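Local coordinates for Ycf54-like protein (Synechocystis sp. PCC 6803, PDB 5M2P) that probably acts as a component of the magnesium protoporphyrin IX monomethyl ester cyclase, which forms protochlorophyllide during chlorophyll synthesis, at residues Thr6-Leu17 against Pro65-Lys76. Sequence-based numbering, arbitrary orientation.
Sequences TYYYALASQKFL and PEKNVAIVSTNK. With SO4 (sulfate ion), chain B.
Val-69 and Leu-17 meet at the compact end of this contact, where CD2 of Leu-17 lies 3.7 Å from CG1 of Val-69 and about as close to CG2, the two side chains crossing nearly at right angles. Nearby, Gln-14 grips the other segment twice: its backbone N reaches Lys-67 O, while NE2 donates to Asn-68 O over 3.0 Å, approaching from above the carbonyl plane. CB of Ser-13 presses on the ring of Pro-65, 3.5 Å from CG; Ser-13 is also the N-cap of helix 14-18, and its OG, set between backbone N and carbonyl carbon (chi1 69°), accepts from Phe-16 N. Six backbone hydrogen bonds join strands 5-13 and 68-73, the two inner strands of a four-stranded antiparallel sheet, pairing Tyr-8 with Ser-73, Ala-10 with Ile-71 and Ala-12 with Val-69; helix 21-36 covers Leu-17 and Ile-71. Toward Thr-74 the packing gives way to aromatic faces and water. Lys-76 runs its aliphatic chain across the Tyr-8 ring, CB 3.6 Å from the centroid and nearly over its centre. CG2 of Thr-74 sits over one face of Tyr-7, offset toward the rim, and a water donates to both Thr-6 O and Thr-74 O.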
# COMPACT_ATOMS: atom_id res chain seq x y z
N THR A 6 9.90 -6.36 6.05
CA THR A 6 9.67 -6.09 4.62
C THR A 6 8.21 -5.76 4.42
O THR A 6 7.30 -6.53 4.77
CB THR A 6 10.05 -7.27 3.69
OG1 THR A 6 11.40 -7.67 3.93
CG2 THR A 6 9.94 -6.89 2.24
N TYR A 7 8.00 -4.60 3.81
CA TYR A 7 6.70 -4.14 3.39
C TYR A 7 6.57 -4.21 1.89
O TYR A 7 7.51 -3.87 1.16
CB TYR A 7 6.45 -2.68 3.84
CG TYR A 7 6.39 -2.56 5.34
CD1 TYR A 7 7.54 -2.54 6.12
CD2 TYR A 7 5.17 -2.50 5.99
CE1 TYR A 7 7.47 -2.50 7.51
CE2 TYR A 7 5.09 -2.46 7.38
CZ TYR A 7 6.25 -2.46 8.13
OH TYR A 7 6.17 -2.41 9.51
N TYR A 8 5.41 -4.66 1.43
CA TYR A 8 5.11 -4.77 0.02
C TYR A 8 4.03 -3.75 -0.28
O TYR A 8 3.16 -3.53 0.57
CB TYR A 8 4.61 -6.20 -0.31
CG TYR A 8 5.58 -7.24 0.12
CD1 TYR A 8 6.66 -7.57 -0.68
CD2 TYR A 8 5.48 -7.84 1.36
CE1 TYR A 8 7.60 -8.48 -0.26
CE2 TYR A 8 6.42 -8.75 1.80
CZ TYR A 8 7.49 -9.06 1.00
OH TYR A 8 8.44 -9.96 1.42
N TYR A 9 4.05 -3.16 -1.47
CA TYR A 9 3.07 -2.14 -1.80
C TYR A 9 2.56 -2.28 -3.22
O TYR A 9 3.26 -2.76 -4.12
CB TYR A 9 3.61 -0.71 -1.57
CG TYR A 9 4.69 -0.28 -2.55
CD1 TYR A 9 4.35 0.23 -3.80
CD2 TYR A 9 6.04 -0.46 -2.27
CE1 TYR A 9 5.32 0.56 -4.72
CE2 TYR A 9 7.03 -0.10 -3.17
CZ TYR A 9 6.66 0.40 -4.41
OH TYR A 9 7.63 0.71 -5.33
N ALA A 10 1.34 -1.77 -3.37
CA ALA A 10 0.72 -1.50 -4.66
C ALA A 10 0.30 -0.03 -4.63
O ALA A 10 -0.51 0.35 -3.80
CB ALA A 10 -0.49 -2.41 -4.88
N LEU A 11 0.85 0.77 -5.53
CA LEU A 11 0.60 2.20 -5.60
C LEU A 11 -0.31 2.52 -6.76
O LEU A 11 -0.05 2.11 -7.88
CB LEU A 11 1.92 2.92 -5.79
CG LEU A 11 1.85 4.44 -5.71
CD1 LEU A 11 1.74 4.91 -4.29
CD2 LEU A 11 3.08 5.03 -6.34
N ALA A 12 -1.38 3.25 -6.48
CA ALA A 12 -2.37 3.66 -7.45
C ALA A 12 -2.49 5.19 -7.43
O ALA A 12 -2.07 5.84 -6.48
CB ALA A 12 -3.72 3.09 -7.05
N SER A 13 -3.15 5.73 -8.45
CA SER A 13 -3.62 7.11 -8.37
C SER A 13 -4.85 7.14 -7.47
O SER A 13 -5.60 6.18 -7.36
CB SER A 13 -3.96 7.66 -9.75
OG SER A 13 -5.12 7.02 -10.27
N GLN A 14 -5.08 8.28 -6.82
CA GLN A 14 -6.32 8.47 -6.06
C GLN A 14 -7.54 8.36 -6.97
O GLN A 14 -8.52 7.76 -6.61
CB GLN A 14 -6.25 9.79 -5.30
CG GLN A 14 -5.18 9.70 -4.20
CD GLN A 14 -4.99 10.99 -3.44
OE1 GLN A 14 -5.91 11.82 -3.38
NE2 GLN A 14 -3.81 11.17 -2.89
N LYS A 15 -7.43 8.93 -8.18
CA LYS A 15 -8.48 8.86 -9.18
C LYS A 15 -8.89 7.41 -9.52
O LYS A 15 -10.06 7.04 -9.53
CB LYS A 15 -7.98 9.60 -10.43
CG LYS A 15 -8.92 9.71 -11.61
CD LYS A 15 -8.24 10.41 -12.79
CE LYS A 15 -9.20 10.65 -13.96
NZ LYS A 15 -8.70 11.69 -14.90
N PHE A 16 -7.89 6.57 -9.75
CA PHE A 16 -8.14 5.18 -10.09
C PHE A 16 -8.78 4.43 -8.96
O PHE A 16 -9.77 3.70 -9.15
CB PHE A 16 -6.84 4.50 -10.53
CG PHE A 16 -6.95 3.01 -10.69
CD1 PHE A 16 -7.52 2.47 -11.80
CD2 PHE A 16 -6.48 2.15 -9.73
CE1 PHE A 16 -7.63 1.11 -11.95
CE2 PHE A 16 -6.57 0.78 -9.89
CZ PHE A 16 -7.19 0.28 -10.98
N LEU A 17 -8.20 4.56 -7.77
CA LEU A 17 -8.72 3.78 -6.68
C LEU A 17 -10.19 4.16 -6.34
O LEU A 17 -10.98 3.34 -5.90
CB LEU A 17 -7.79 3.89 -5.49
CG LEU A 17 -7.84 2.73 -4.56
CD1 LEU A 17 -7.44 1.45 -5.27
CD2 LEU A 17 -6.95 3.03 -3.39
N PRO A 65 1.61 8.61 -10.15
CA PRO A 65 0.59 9.69 -10.21
C PRO A 65 0.89 10.82 -9.21
O PRO A 65 1.48 10.57 -8.14
CB PRO A 65 -0.72 9.00 -9.81
CG PRO A 65 -0.47 7.55 -9.95
CD PRO A 65 1.00 7.32 -9.80
N GLU A 66 0.42 12.02 -9.52
CA GLU A 66 0.60 13.17 -8.63
C GLU A 66 -0.11 12.95 -7.28
O GLU A 66 0.45 13.29 -6.21
CB GLU A 66 0.10 14.45 -9.32
CG GLU A 66 0.24 15.74 -8.54
CD GLU A 66 -0.41 16.88 -9.28
OE1 GLU A 66 -0.26 16.92 -10.52
OE2 GLU A 66 -1.10 17.70 -8.64
N LYS A 67 -1.34 12.46 -7.32
CA LYS A 67 -2.13 12.22 -6.13
C LYS A 67 -2.22 10.71 -6.09
O LYS A 67 -2.87 10.09 -6.95
CB LYS A 67 -3.51 12.88 -6.22
CG LYS A 67 -3.43 14.40 -6.27
CD LYS A 67 -4.71 15.06 -5.77
CE LYS A 67 -5.73 15.29 -6.86
NZ LYS A 67 -6.73 16.35 -6.50
N ASN A 68 -1.50 10.12 -5.14
CA ASN A 68 -1.36 8.68 -5.09
C ASN A 68 -1.76 8.10 -3.75
O ASN A 68 -1.99 8.83 -2.78
CB ASN A 68 0.04 8.28 -5.53
CG ASN A 68 1.13 8.97 -4.75
OD1 ASN A 68 1.27 8.77 -3.55
ND2 ASN A 68 1.95 9.73 -5.45
N VAL A 69 -1.87 6.78 -3.73
CA VAL A 69 -2.39 6.06 -2.59
C VAL A 69 -1.86 4.63 -2.71
O VAL A 69 -1.85 4.07 -3.80
CB VAL A 69 -3.93 6.05 -2.55
CG1 VAL A 69 -4.53 5.72 -3.89
CG2 VAL A 69 -4.49 5.16 -1.44
N ALA A 70 -1.34 4.10 -1.60
CA ALA A 70 -0.81 2.75 -1.60
C ALA A 70 -1.63 1.80 -0.76
O ALA A 70 -2.11 2.14 0.33
CB ALA A 70 0.63 2.75 -1.08
N ILE A 71 -1.70 0.56 -1.22
CA ILE A 71 -2.04 -0.56 -0.37
C ILE A 71 -0.72 -1.19 0.04
O ILE A 71 0.11 -1.54 -0.79
CB ILE A 71 -2.94 -1.59 -1.09
CG1 ILE A 71 -4.14 -0.92 -1.77
CG2 ILE A 71 -3.39 -2.65 -0.10
CD1 ILE A 71 -5.01 -0.12 -0.85
N VAL A 72 -0.51 -1.27 1.35
CA VAL A 72 0.75 -1.73 1.95
C VAL A 72 0.44 -2.94 2.79
O VAL A 72 -0.55 -2.97 3.52
CB VAL A 72 1.34 -0.62 2.84
CG1 VAL A 72 2.65 -1.06 3.49
CG2 VAL A 72 1.51 0.64 2.02
N SER A 73 1.32 -3.93 2.77
CA SER A 73 1.15 -5.07 3.67
C SER A 73 2.47 -5.74 3.93
O SER A 73 3.36 -5.72 3.07
CB SER A 73 0.22 -6.10 3.03
OG SER A 73 -0.08 -7.18 3.89
N THR A 74 2.60 -6.37 5.10
CA THR A 74 3.72 -7.27 5.37
C THR A 74 3.46 -8.68 4.83
O THR A 74 4.34 -9.52 4.93
CB THR A 74 4.05 -7.30 6.86
OG1 THR A 74 2.85 -7.62 7.57
CG2 THR A 74 4.61 -5.95 7.31
N ASN A 75 2.27 -8.90 4.27
CA ASN A 75 1.90 -10.17 3.67
C ASN A 75 2.06 -10.09 2.16
O ASN A 75 1.24 -9.48 1.48
CB ASN A 75 0.45 -10.51 4.04
CG ASN A 75 -0.02 -11.83 3.44
OD1 ASN A 75 0.62 -12.40 2.56
ND2 ASN A 75 -1.15 -12.31 3.92
N LYS A 76 3.16 -10.63 1.64
CA LYS A 76 3.44 -10.54 0.20
C LYS A 76 2.29 -11.10 -0.63
O LYS A 76 1.95 -10.56 -1.68
CB LYS A 76 4.77 -11.22 -0.19
CG LYS A 76 5.21 -10.91 -1.62
CD LYS A 76 6.56 -11.51 -2.00
CE LYS A 76 7.10 -10.83 -3.24
NZ LYS A 76 8.45 -11.34 -3.61
S SO4 B . -1.57 11.92 -12.94
O1 SO4 B . -2.56 12.79 -13.62
O2 SO4 B . -0.78 11.21 -13.96
O3 SO4 B . -0.67 12.73 -12.08
O4 SO4 B . -2.27 10.92 -12.11
O HOH W 1 7.00 -9.07 5.52
O HOH W 2 9.98 -11.05 -0.72
O HOH W 3 -5.51 10.98 -8.84